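Local structure of methyltransferase-like protein (Saccharopolyspora spinosa, 4PNE) at residues 42-52 with 265-276; 58-66 with 73-83. The protein catalyses a [4+2] cycloaddition in spinosyn biosynthesis as a standalone cyclase, on a fold like that of S-adenosylmethionine-dependent methyltransferases. All coordinates share one frame; numbering follows the deposited sequence.

Interaction 1. Residues 42-52 with 265-276. With SAH (S-adenosyl-L-homocysteine), chain C.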
loop_
_atom_site.group_PDB
_atom_site.type_symbol
_atom_site.label_atom_id
_atom_site.label_comp_id
_atom_site.label_asym_id
_atom_site.label_seq_id
_atom_site.Cartn_x
_atom_site.Cartn_y
_atom_site.Cartn_z
ATOM N N MET A 42 -10.856 -10.018 4.411
ATOM C CA MET A 42 -10.445 -9.309 5.608
ATOM C C MET A 42 -10.675 -7.829 5.386
ATOM O O MET A 42 -11.223 -7.152 6.236
ATOM C CB MET A 42 -8.992 -9.612 5.959
ATOM C CG MET A 42 -8.510 -9.006 7.285
ATOM S SD MET A 42 -9.527 -9.283 8.783
ATOM C CE MET A 42 -8.759 -8.202 9.988
ATOM N N TYR A 43 -10.266 -7.323 4.228
ATOM C CA TYR A 43 -10.491 -5.898 3.947
ATOM C C TYR A 43 -11.968 -5.580 3.788
ATOM O O TYR A 43 -12.420 -4.483 4.145
ATOM C CB TYR A 43 -9.702 -5.471 2.698
ATOM C CG TYR A 43 -8.286 -5.095 3.036
ATOM C CD1 TYR A 43 -8.012 -3.906 3.706
ATOM C CD2 TYR A 43 -7.223 -5.932 2.719
ATOM C CE1 TYR A 43 -6.745 -3.559 4.035
ATOM C CE2 TYR A 43 -5.913 -5.579 3.074
ATOM C CZ TYR A 43 -5.711 -4.389 3.731
ATOM O OH TYR A 43 -4.458 -3.988 4.097
ATOM N N ASP A 44 -12.743 -6.530 3.280
ATOM C CA ASP A 44 -14.205 -6.321 3.188
ATOM C C ASP A 44 -14.780 -6.037 4.596
ATOM O O ASP A 44 -15.674 -5.188 4.771
ATOM C CB ASP A 44 -14.921 -7.533 2.567
ATOM C CG ASP A 44 -14.725 -7.659 1.051
ATOM O OD1 ASP A 44 -14.296 -6.703 0.368
ATOM O OD2 ASP A 44 -15.018 -8.753 0.548
ATOM N N LEU A 45 -14.279 -6.797 5.562
ATOM C CA LEU A 45 -14.723 -6.701 6.937
ATOM C C LEU A 45 -14.225 -5.459 7.654
ATOM O O LEU A 45 -14.984 -4.855 8.394
ATOM C CB LEU A 45 -14.293 -7.940 7.719
ATOM C CG LEU A 45 -15.018 -9.220 7.336
ATOM C CD1 LEU A 45 -14.381 -10.422 8.042
ATOM C CD2 LEU A 45 -16.493 -9.104 7.652
ATOM N N VAL A 46 -12.966 -5.085 7.454
ATOM C CA VAL A 46 -12.348 -4.016 8.235
ATOM C C VAL A 46 -12.584 -2.636 7.628
ATOM O O VAL A 46 -12.479 -1.628 8.307
ATOM C CB VAL A 46 -10.813 -4.256 8.394
ATOM C CG1 VAL A 46 -10.063 -3.862 7.164
ATOM C CG2 VAL A 46 -10.278 -3.457 9.572
ATOM N N THR A 47 -12.979 -2.584 6.361
ATOM C CA THR A 47 -13.164 -1.293 5.701
ATOM C C THR A 47 -14.067 -0.302 6.415
ATOM O O THR A 47 -13.667 0.865 6.578
ATOM C CB THR A 47 -13.727 -1.508 4.281
ATOM O OG1 THR A 47 -12.664 -1.933 3.448
ATOM C CG2 THR A 47 -14.299 -0.222 3.701
ATOM N N PRO A 48 -15.274 -0.728 6.832
ATOM C CA PRO A 48 -16.147 0.224 7.529
ATOM C C PRO A 48 -15.494 0.789 8.812
ATOM O O PRO A 48 -15.703 1.947 9.138
ATOM C CB PRO A 48 -17.388 -0.609 7.868
ATOM C CG PRO A 48 -17.338 -1.775 6.978
ATOM C CD PRO A 48 -15.894 -2.053 6.711
ATOM N N LEU A 49 -14.696 -0.018 9.502
ATOM C CA LEU A 49 -14.008 0.432 10.710
ATOM C C LEU A 49 -12.949 1.461 10.343
ATOM O O LEU A 49 -12.880 2.519 10.970
ATOM C CB LEU A 49 -13.364 -0.754 11.463
ATOM C CG LEU A 49 -12.555 -0.390 12.712
ATOM C CD1 LEU A 49 -13.272 0.555 13.665
ATOM C CD2 LEU A 49 -12.116 -1.654 13.455
ATOM N N LEU A 50 -12.151 1.178 9.321
ATOM C CA LEU A 50 -11.124 2.138 8.893
ATOM C C LEU A 50 -11.732 3.442 8.466
ATOM O O LEU A 50 -11.229 4.514 8.805
ATOM C CB LEU A 50 -10.271 1.604 7.742
ATOM C CG LEU A 50 -9.486 0.330 7.987
ATOM C CD1 LEU A 50 -8.645 -0.015 6.772
ATOM C CD2 LEU A 50 -8.588 0.501 9.187
ATOM N N ASN A 51 -12.816 3.365 7.703
ATOM C CA ASN A 51 -13.497 4.581 7.286
ATOM C C ASN A 51 -14.020 5.379 8.471
ATOM O O ASN A 51 -13.896 6.593 8.507
ATOM C CB ASN A 51 -14.623 4.225 6.333
ATOM C CG ASN A 51 -14.109 3.735 4.980
ATOM O OD1 ASN A 51 -12.896 3.672 4.730
ATOM N ND2 ASN A 51 -15.042 3.403 4.096
ATOM N N SER A 52 -14.578 4.685 9.448
ATOM C CA SER A 52 -15.064 5.335 10.648
ATOM C C SER A 52 -13.942 6.035 11.392
ATOM O O SER A 52 -14.089 7.181 11.810
ATOM C CB SER A 52 -15.752 4.332 11.560
ATOM O OG SER A 52 -16.268 4.987 12.696
ATOM N N ILE A 265 -16.308 -3.214 18.997
ATOM C CA ILE A 265 -15.721 -3.579 17.706
ATOM C C ILE A 265 -16.018 -5.049 17.422
ATOM O O ILE A 265 -16.403 -5.396 16.308
ATOM C CB ILE A 265 -14.178 -3.317 17.636
ATOM C CG1 ILE A 265 -13.894 -1.824 17.451
ATOM C CG2 ILE A 265 -13.556 -4.052 16.449
ATOM C CD1 ILE A 265 -12.392 -1.459 17.358
ATOM N N ALA A 266 -15.853 -5.903 18.430
ATOM C CA ALA A 266 -16.018 -7.343 18.242
ATOM C C ALA A 266 -17.460 -7.708 17.874
ATOM O O ALA A 266 -17.690 -8.569 17.027
ATOM C CB ALA A 266 -15.586 -8.087 19.498
ATOM N N ASP A 267 -18.423 -7.055 18.510
ATOM C CA ASP A 267 -19.834 -7.281 18.195
ATOM C C ASP A 267 -20.272 -6.592 16.895
ATOM O O ASP A 267 -21.109 -7.124 16.162
ATOM C CB ASP A 267 -20.725 -6.821 19.352
ATOM C CG ASP A 267 -20.514 -7.641 20.623
ATOM O OD1 ASP A 267 -19.774 -8.653 20.588
ATOM O OD2 ASP A 267 -21.106 -7.275 21.661
ATOM N N ARG A 268 -19.710 -5.416 16.607
ATOM C CA ARG A 268 -20.141 -4.618 15.456
ATOM C C ARG A 268 -19.450 -4.989 14.133
ATOM O O ARG A 268 -20.078 -4.913 13.076
ATOM C CB ARG A 268 -19.882 -3.144 15.722
ATOM C CG ARG A 268 -20.296 -2.221 14.591
ATOM C CD ARG A 268 -20.146 -0.763 15.025
ATOM N NE ARG A 268 -20.961 -0.415 16.187
ATOM C CZ ARG A 268 -20.859 0.734 16.850
ATOM N NH1 ARG A 268 -19.983 1.649 16.455
ATOM N NH2 ARG A 268 -21.628 0.969 17.907
ATOM N N TYR A 269 -18.160 -5.338 14.178
ATOM C CA TYR A 269 -17.391 -5.620 12.952
ATOM C C TYR A 269 -16.912 -7.073 12.859
ATOM O O TYR A 269 -16.367 -7.501 11.840
ATOM C CB TYR A 269 -16.179 -4.681 12.836
ATOM C CG TYR A 269 -16.532 -3.215 12.706
ATOM C CD1 TYR A 269 -17.047 -2.703 11.527
ATOM C CD2 TYR A 269 -16.311 -2.333 13.747
ATOM C CE1 TYR A 269 -17.369 -1.351 11.406
ATOM C CE2 TYR A 269 -16.621 -0.986 13.632
ATOM C CZ TYR A 269 -17.144 -0.497 12.457
ATOM O OH TYR A 269 -17.444 0.849 12.345
ATOM N N GLY A 270 -17.099 -7.826 13.931
ATOM C CA GLY A 270 -16.726 -9.221 13.956
ATOM C C GLY A 270 -15.465 -9.465 14.745
ATOM O O GLY A 270 -14.698 -8.535 15.026
ATOM N N PRO A 271 -15.232 -10.728 15.113
ATOM C CA PRO A 271 -14.065 -11.001 15.947
ATOM C C PRO A 271 -12.735 -10.847 15.208
ATOM O O PRO A 271 -11.768 -10.477 15.855
ATOM C CB PRO A 271 -14.282 -12.458 16.383
ATOM C CG PRO A 271 -15.159 -13.043 15.309
ATOM C CD PRO A 271 -16.060 -11.927 14.893
ATOM N N ALA A 272 -12.690 -11.077 13.895
ATOM C CA ALA A 272 -11.430 -10.970 13.177
ATOM C C ALA A 272 -10.933 -9.542 13.277
ATOM O O ALA A 272 -9.760 -9.286 13.567
ATOM C CB ALA A 272 -11.594 -11.381 11.715
ATOM N N VAL A 273 -11.845 -8.618 13.024
ATOM C CA VAL A 273 -11.553 -7.207 13.097
ATOM C C VAL A 273 -11.160 -6.818 14.517
ATOM O O VAL A 273 -10.199 -6.069 14.697
ATOM C CB VAL A 273 -12.754 -6.386 12.617
ATOM C CG1 VAL A 273 -12.526 -4.887 12.825
ATOM C CG2 VAL A 273 -13.021 -6.681 11.138
ATOM N N ALA A 274 -11.857 -7.352 15.520
ATOM C CA ALA A 274 -11.490 -7.106 16.923
ATOM C C ALA A 274 -10.070 -7.574 17.270
ATOM O O ALA A 274 -9.354 -6.927 18.046
ATOM C CB ALA A 274 -12.494 -7.783 17.861
ATOM N N GLY A 275 -9.656 -8.710 16.723
ATOM C CA GLY A 275 -8.324 -9.212 16.978
ATOM C C GLY A 275 -7.279 -8.305 16.359
ATOM O O GLY A 275 -6.267 -7.994 16.975
ATOM N N TRP A 276 -7.540 -7.849 15.139
ATOM C CA TRP A 276 -6.615 -6.949 14.459
ATOM C C TRP A 276 -6.522 -5.612 15.224
ATOM O O TRP A 276 -5.427 -5.063 15.415
ATOM C CB TRP A 276 -7.060 -6.699 13.018
ATOM C CG TRP A 276 -6.311 -5.568 12.397
ATOM C CD1 TRP A 276 -5.067 -5.613 11.828
ATOM C CD2 TRP A 276 -6.748 -4.212 12.302
ATOM N NE1 TRP A 276 -4.706 -4.361 11.395
ATOM C CE2 TRP A 276 -5.717 -3.484 11.676
ATOM C CE3 TRP A 276 -7.907 -3.546 12.690
ATOM C CZ2 TRP A 276 -5.823 -2.120 11.413
ATOM C CZ3 TRP A 276 -8.014 -2.198 12.438
ATOM C CH2 TRP A 276 -6.970 -1.498 11.816
HETATM N N SAH C . -2.217 1.220 -1.672
HETATM C CA SAH C . -3.384 1.510 -0.833
HETATM C CB SAH C . -3.837 0.342 0.039
HETATM C CG SAH C . -2.795 -0.440 0.798
HETATM S SD SAH C . -3.570 -1.639 1.893
HETATM C C SAH C . -3.093 2.713 0.021
HETATM O O SAH C . -4.012 3.301 0.564
HETATM O OXT SAH C . -1.939 3.146 0.087
HETATM C "C5'" SAH C . -3.174 -3.124 0.933
HETATM C "C4'" SAH C . -3.974 -3.257 -0.354
HETATM O "O4'" SAH C . -3.438 -4.315 -1.139
HETATM C "C3'" SAH C . -5.437 -3.606 -0.146
HETATM O "O3'" SAH C . -6.166 -2.747 -1.003
HETATM C "C2'" SAH C . -5.530 -5.064 -0.567
HETATM O "O2'" SAH C . -6.800 -5.525 -1.024
HETATM C "C1'" SAH C . -4.466 -5.114 -1.662
HETATM N N9 SAH C . -4.025 -6.489 -1.965
HETATM C C8 SAH C . -3.621 -7.486 -1.138
HETATM N N7 SAH C . -3.354 -8.597 -1.862
HETATM C C5 SAH C . -3.604 -8.311 -3.154
HETATM C C6 SAH C . -3.529 -9.054 -4.313
HETATM N N6 SAH C . -3.122 -10.315 -4.305
HETATM N N1 SAH C . -3.834 -8.471 -5.491
HETATM C C2 SAH C . -4.244 -7.156 -5.552
HETATM N N3 SAH C . -4.370 -6.424 -4.407
HETATM C C4 SAH C . -4.023 -6.993 -3.231
#
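Val46 and Val273 bring helix 42-52 and helix 271-276 together, their CA atoms 5.9 Å apart and the two axes 9.5 Å apart at closest, with their directions 62° apart. Helix 265-269 precedes the second of these, and Gly270, whose positive phi suits glycine, makes the turn between them. Leu49 is the central knob, seated among Ile265, Tyr269, Val273 and Trp276. Its two methyls divide the work, carried across to the other helices because CG stands anti to the backbone N (chi1 177°). CD1 goes to the Tyr269 ring, while Leu49 CD2 meets Val273 CG1 at 3.3 Å, tighter than usual for two carbons, and also reaches Ile265 CD1. Leu49 CB lies squarely over the ring of Tyr269, 3.8 Å from its centroid, a CH-pi contact; Arg268 CG covers the opposite face. Pro48 CB abuts the edge of the same ring, 3.6 Å from Tyr269 CE1, so the flat ring takes Leu49 on one face and Pro48 at its edge. Trp276 is the reciprocal knob, set among Met42, Val46, Leu49 and Leu50. Val46 CG2 makes an off-centre CH-pi contact with its six-membered ring, and Leu50 CD2 reaches the far end of the indole, 3.7 Å from Trp276 CH2. The flexible Met42 bends at chi2 (51°) and lays CE 3.8 Å from Trp276 CB. Tyr43, on another side of helix 42-52, faces the ligand: SAH C3' lies over one face of its ring, toward the rim, and Tyr43 OH is 3.3 Å from SAH SD and hydrogen-bonded to Glu172. The joint between the helices is therefore apolar, held by shape and dispersion, while the same N-terminal helix offers an aromatic ring and a hydroxyl to the SAH pocket.

Interaction 2. Residues 58-66 with 73-83. With SAH (S-adenosyl-L-homocysteine), chain C.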
loop_
_atom_site.group_PDB
_atom_site.type_symbol
_atom_site.label_atom_id
_atom_site.label_comp_id
_atom_site.label_asym_id
_atom_site.label_seq_id
_atom_site.Cartn_x
_atom_site.Cartn_y
_atom_site.Cartn_z
ATOM N N CYS A 58 -10.175 6.454 3.162
ATOM C CA CYS A 58 -8.874 6.947 3.588
ATOM C C CYS A 58 -7.710 6.220 2.935
ATOM O O CYS A 58 -7.848 5.102 2.421
ATOM C CB CYS A 58 -8.723 6.802 5.106
ATOM S SG CYS A 58 -8.745 5.072 5.687
ATOM N N ALA A 59 -6.549 6.849 2.998
ATOM C CA ALA A 59 -5.284 6.152 2.757
ATOM C C ALA A 59 -5.103 5.012 3.763
ATOM O O ALA A 59 -5.365 5.170 4.946
ATOM C CB ALA A 59 -4.112 7.131 2.853
ATOM N N ILE A 60 -4.660 3.850 3.302
ATOM C CA ILE A 60 -4.332 2.740 4.163
ATOM C C ILE A 60 -2.828 2.485 4.059
ATOM O O ILE A 60 -2.358 1.410 3.703
ATOM C CB ILE A 60 -5.125 1.497 3.795
ATOM C CG1 ILE A 60 -6.591 1.865 3.499
ATOM C CG2 ILE A 60 -5.034 0.475 4.934
ATOM C CD1 ILE A 60 -7.443 0.691 2.984
ATOM N N HIS A 61 -2.077 3.518 4.386
ATOM C CA HIS A 61 -0.628 3.405 4.482
ATOM C C HIS A 61 -0.135 4.396 5.545
ATOM O O HIS A 61 -0.877 5.292 5.973
ATOM C CB HIS A 61 0.027 3.623 3.106
ATOM C CG HIS A 61 -0.190 4.983 2.510
ATOM N ND1 HIS A 61 -0.852 5.147 1.310
ATOM C CD2 HIS A 61 0.171 6.225 2.913
ATOM C CE1 HIS A 61 -0.891 6.434 1.006
ATOM N NE2 HIS A 61 -0.273 7.110 1.958
ATOM N N HIS A 62 1.098 4.200 5.987
ATOM C CA HIS A 62 1.700 5.014 7.049
ATOM C C HIS A 62 1.852 6.468 6.629
ATOM O O HIS A 62 2.025 6.778 5.436
ATOM C CB HIS A 62 3.072 4.461 7.411
ATOM C CG HIS A 62 3.034 3.315 8.373
ATOM N ND1 HIS A 62 2.055 2.341 8.356
ATOM C CD2 HIS A 62 3.876 2.985 9.377
ATOM C CE1 HIS A 62 2.276 1.489 9.341
ATOM N NE2 HIS A 62 3.386 1.845 9.967
ATOM N N GLY A 63 1.844 7.361 7.598
ATOM C CA GLY A 63 2.148 8.752 7.339
ATOM C C GLY A 63 3.647 9.001 7.328
ATOM O O GLY A 63 4.425 8.262 7.950
ATOM N N TYR A 64 4.021 10.093 6.679
ATOM C CA TYR A 64 5.394 10.588 6.626
ATOM C C TYR A 64 5.392 12.016 7.149
ATOM O O TYR A 64 4.682 12.883 6.630
ATOM C CB TYR A 64 5.910 10.514 5.181
ATOM C CG TYR A 64 7.281 11.054 4.879
ATOM C CD1 TYR A 64 7.514 12.416 4.815
ATOM C CD2 TYR A 64 8.331 10.200 4.627
ATOM C CE1 TYR A 64 8.757 12.915 4.510
ATOM C CE2 TYR A 64 9.594 10.680 4.315
ATOM C CZ TYR A 64 9.802 12.042 4.265
ATOM O OH TYR A 64 11.047 12.525 3.953
ATOM N N TRP A 65 6.154 12.239 8.222
ATOM C CA TRP A 65 6.222 13.523 8.882
ATOM C C TRP A 65 7.560 14.210 8.643
ATOM O O TRP A 65 8.599 13.572 8.552
ATOM C CB TRP A 65 6.014 13.360 10.384
ATOM C CG TRP A 65 4.616 13.184 10.827
ATOM C CD1 TRP A 65 3.797 14.153 11.302
ATOM C CD2 TRP A 65 3.873 11.953 10.896
ATOM N NE1 TRP A 65 2.587 13.618 11.665
ATOM C CE2 TRP A 65 2.608 12.264 11.439
ATOM C CE3 TRP A 65 4.156 10.623 10.573
ATOM C CZ2 TRP A 65 1.622 11.305 11.631
ATOM C CZ3 TRP A 65 3.171 9.663 10.769
ATOM C CH2 TRP A 65 1.932 10.003 11.329
ATOM N N GLU A 66 7.506 15.535 8.588
ATOM C CA GLU A 66 8.696 16.377 8.468
ATOM C C GLU A 66 9.274 16.843 9.804
ATOM O O GLU A 66 10.422 17.282 9.880
ATOM C CB GLU A 66 8.371 17.594 7.622
ATOM C CG GLU A 66 7.811 17.251 6.256
ATOM C CD GLU A 66 8.860 16.684 5.323
ATOM O OE1 GLU A 66 10.042 16.583 5.725
ATOM O OE2 GLU A 66 8.503 16.326 4.175
ATOM N N TRP A 73 -2.389 11.929 11.075
ATOM C CA TRP A 73 -1.904 10.823 10.281
ATOM C C TRP A 73 -2.463 10.890 8.857
ATOM O O TRP A 73 -1.752 10.562 7.914
ATOM C CB TRP A 73 -2.204 9.459 10.909
ATOM C CG TRP A 73 -3.626 9.000 10.929
ATOM C CD1 TRP A 73 -4.500 9.139 11.942
ATOM C CD2 TRP A 73 -4.316 8.273 9.891
ATOM N NE1 TRP A 73 -5.717 8.564 11.604
ATOM C CE2 TRP A 73 -5.621 8.036 10.347
ATOM C CE3 TRP A 73 -3.960 7.841 8.616
ATOM C CZ2 TRP A 73 -6.566 7.351 9.581
ATOM C CZ3 TRP A 73 -4.909 7.172 7.857
ATOM C CH2 TRP A 73 -6.190 6.945 8.338
ATOM N N GLN A 74 -3.691 11.363 8.683
ATOM C CA GLN A 74 -4.233 11.496 7.346
ATOM C C GLN A 74 -3.412 12.466 6.510
ATOM O O GLN A 74 -3.097 12.186 5.361
ATOM C CB GLN A 74 -5.680 11.964 7.409
ATOM C CG GLN A 74 -6.634 10.997 8.086
ATOM C CD GLN A 74 -6.960 11.340 9.550
ATOM O OE1 GLN A 74 -6.112 11.775 10.353
ATOM N NE2 GLN A 74 -8.214 11.125 9.905
ATOM N N GLN A 75 -3.067 13.613 7.081
ATOM C CA GLN A 75 -2.227 14.568 6.386
ATOM C C GLN A 75 -0.873 13.976 6.026
ATOM O O GLN A 75 -0.354 14.193 4.925
ATOM C CB GLN A 75 -2.026 15.821 7.230
ATOM C CG GLN A 75 -3.227 16.731 7.268
ATOM C CD GLN A 75 -3.083 17.830 8.286
ATOM O OE1 GLN A 75 -2.626 17.596 9.410
ATOM N NE2 GLN A 75 -3.478 19.042 7.909
ATOM N N ALA A 76 -0.279 13.254 6.975
ATOM C CA ALA A 76 1.033 12.636 6.781
ATOM C C ALA A 76 0.971 11.508 5.745
ATOM O O ALA A 76 1.902 11.325 4.947
ATOM C CB ALA A 76 1.568 12.106 8.091
ATOM N N ALA A 77 -0.137 10.785 5.714
ATOM C CA ALA A 77 -0.340 9.787 4.676
ATOM C C ALA A 77 -0.418 10.450 3.304
ATOM O O ALA A 77 0.121 9.935 2.317
ATOM C CB ALA A 77 -1.594 8.965 4.947
ATOM N N ASP A 78 -1.028 11.631 3.227
ATOM C CA ASP A 78 -1.099 12.333 1.940
ATOM C C ASP A 78 0.317 12.762 1.499
ATOM O O ASP A 78 0.628 12.799 0.310
ATOM C CB ASP A 78 -2.026 13.549 2.017
ATOM C CG ASP A 78 -3.509 13.185 1.986
ATOM O OD1 ASP A 78 -3.860 12.048 1.587
ATOM O OD2 ASP A 78 -4.321 14.060 2.372
ATOM N N ARG A 79 1.183 13.092 2.457
ATOM C CA ARG A 79 2.555 13.464 2.138
ATOM C C ARG A 79 3.275 12.277 1.527
ATOM O O ARG A 79 4.032 12.422 0.554
ATOM C CB ARG A 79 3.269 13.946 3.399
ATOM C CG ARG A 79 4.721 14.281 3.220
ATOM C CD ARG A 79 4.905 15.400 2.245
ATOM N NE ARG A 79 6.316 15.786 2.198
ATOM C CZ ARG A 79 6.990 16.104 1.097
ATOM N NH1 ARG A 79 6.398 16.103 -0.096
ATOM N NH2 ARG A 79 8.274 16.435 1.198
ATOM N N LEU A 80 3.074 11.105 2.093
ATOM C CA LEU A 80 3.700 9.915 1.557
ATOM C C LEU A 80 3.216 9.686 0.135
ATOM O O LEU A 80 4.008 9.439 -0.779
ATOM C CB LEU A 80 3.430 8.710 2.431
ATOM C CG LEU A 80 4.152 7.457 1.914
ATOM C CD1 LEU A 80 5.692 7.595 1.960
ATOM C CD2 LEU A 80 3.767 6.266 2.704
ATOM N N THR A 81 1.923 9.792 -0.075
ATOM C CA THR A 81 1.376 9.650 -1.421
ATOM C C THR A 81 2.071 10.583 -2.410
ATOM O O THR A 81 2.451 10.163 -3.523
ATOM C CB THR A 81 -0.145 9.911 -1.415
ATOM O OG1 THR A 81 -0.793 8.860 -0.689
ATOM C CG2 THR A 81 -0.743 9.936 -2.843
ATOM N N ASP A 82 2.227 11.846 -2.009
ATOM C CA ASP A 82 2.851 12.864 -2.867
ATOM C C ASP A 82 4.304 12.532 -3.186
ATOM O O ASP A 82 4.776 12.715 -4.327
ATOM C CB ASP A 82 2.777 14.238 -2.206
ATOM C CG ASP A 82 1.345 14.765 -2.075
ATOM O OD1 ASP A 82 0.438 14.204 -2.724
ATOM O OD2 ASP A 82 1.139 15.753 -1.321
ATOM N N LEU A 83 5.019 12.011 -2.208
ATOM C CA LEU A 83 6.401 11.584 -2.429
ATOM C C LEU A 83 6.474 10.445 -3.439
ATOM O O LEU A 83 7.328 10.445 -4.313
ATOM C CB LEU A 83 7.045 11.111 -1.127
ATOM C CG LEU A 83 7.279 12.207 -0.114
ATOM C CD1 LEU A 83 7.651 11.595 1.228
ATOM C CD2 LEU A 83 8.427 13.108 -0.626
HETATM N N SAH C . -2.217 1.220 -1.672
HETATM C CA SAH C . -3.384 1.510 -0.833
HETATM C CB SAH C . -3.837 0.342 0.039
HETATM C CG SAH C . -2.795 -0.440 0.798
HETATM S SD SAH C . -3.570 -1.639 1.893
HETATM C C SAH C . -3.093 2.713 0.021
HETATM O O SAH C . -4.012 3.301 0.564
HETATM O OXT SAH C . -1.939 3.146 0.087
HETATM C "C5'" SAH C . -3.174 -3.124 0.933
HETATM C "C4'" SAH C . -3.974 -3.257 -0.354
HETATM O "O4'" SAH C . -3.438 -4.315 -1.139
HETATM C "C3'" SAH C . -5.437 -3.606 -0.146
HETATM O "O3'" SAH C . -6.166 -2.747 -1.003
HETATM C "C2'" SAH C . -5.530 -5.064 -0.567
HETATM O "O2'" SAH C . -6.800 -5.525 -1.024
HETATM C "C1'" SAH C . -4.466 -5.114 -1.662
HETATM N N9 SAH C . -4.025 -6.489 -1.965
HETATM C C8 SAH C . -3.621 -7.486 -1.138
HETATM N N7 SAH C . -3.354 -8.597 -1.862
HETATM C C5 SAH C . -3.604 -8.311 -3.154
HETATM C C6 SAH C . -3.529 -9.054 -4.313
HETATM N N6 SAH C . -3.122 -10.315 -4.305
HETATM N N1 SAH C . -3.834 -8.471 -5.491
HETATM C C2 SAH C . -4.244 -7.156 -5.552
HETATM N N3 SAH C . -4.370 -6.424 -4.407
HETATM C C4 SAH C . -4.023 -6.993 -3.231
#
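The carboxylate end of the S-adenosyl-L-homocysteine pocket is where His61 meets Ala77 and Thr81 of helix 73-83. The imidazole works through both nitrogens: His61 ND1 donates to SAH OXT at 2.6 Å, and His61 NE2 donates to Ala77 O at 2.9 Å, nearly straight (171°) and in the ring plane, though tilted above the carbonyl plane. The helix carbonyl thus fixes the rotation of a ring that binds the ligand, a second-shell role, and histidine suits the place because both of its ring nitrogens can take part. Chi1 of 63° puts the ring between its own backbone N and carbonyl carbon, turned to the helix. Ile60 N adds a bond to the other carboxylate oxygen, SAH O, at 2.9 Å. Farther along, Gly63 CA passes 3.5 Å from Ala76 CB, close quarters in which the lack of a side chain matters. Tyr64 N then donates to Ala76 O, which also accepts from Leu80 N on its opposite face. Ala76 CB sits over the Trp65 ring, a CH-pi contact, its small methyl letting the indole lie flat on the helix, and Leu83 CD1 stands 3.5 Å above the centroid of the Tyr64 ring. Arg79 grips Glu66 OE2 side-on with NE and NH2, a salt bridge; Glu66 OE1 turns to Arg246. Beyond the two segments, Thr81 packs on helix 105-113, Leu80 on strand 290-298, and Trp65 and Trp73 on helix 250-260, wedging the loop and its helix between sheet and helices.

Interactions 1 and 2 have centres about 22 Å apart and are nested along the chain: helix 36-54 supplies the first half of interaction 1, the 58-66 loop and helix 73-88 follow, and the partners at 265-276 come only after most of the Rossmann-like sheet has been built. The two meet where Leu50 CD1 lies 4.0 Å from Ile60 CD1. Helix 250-260 is a shared neighbour, its Phe254 touching Leu50, Trp276 and Trp73. SAH is met by Tyr43 of helix 36-54, beside its ribose and sulfur, and by Ile60 and His61 of the 58-66 loop, at its carboxylate, whereas the late helix pair 265-276 packs on helix 36-54 away from the ligand.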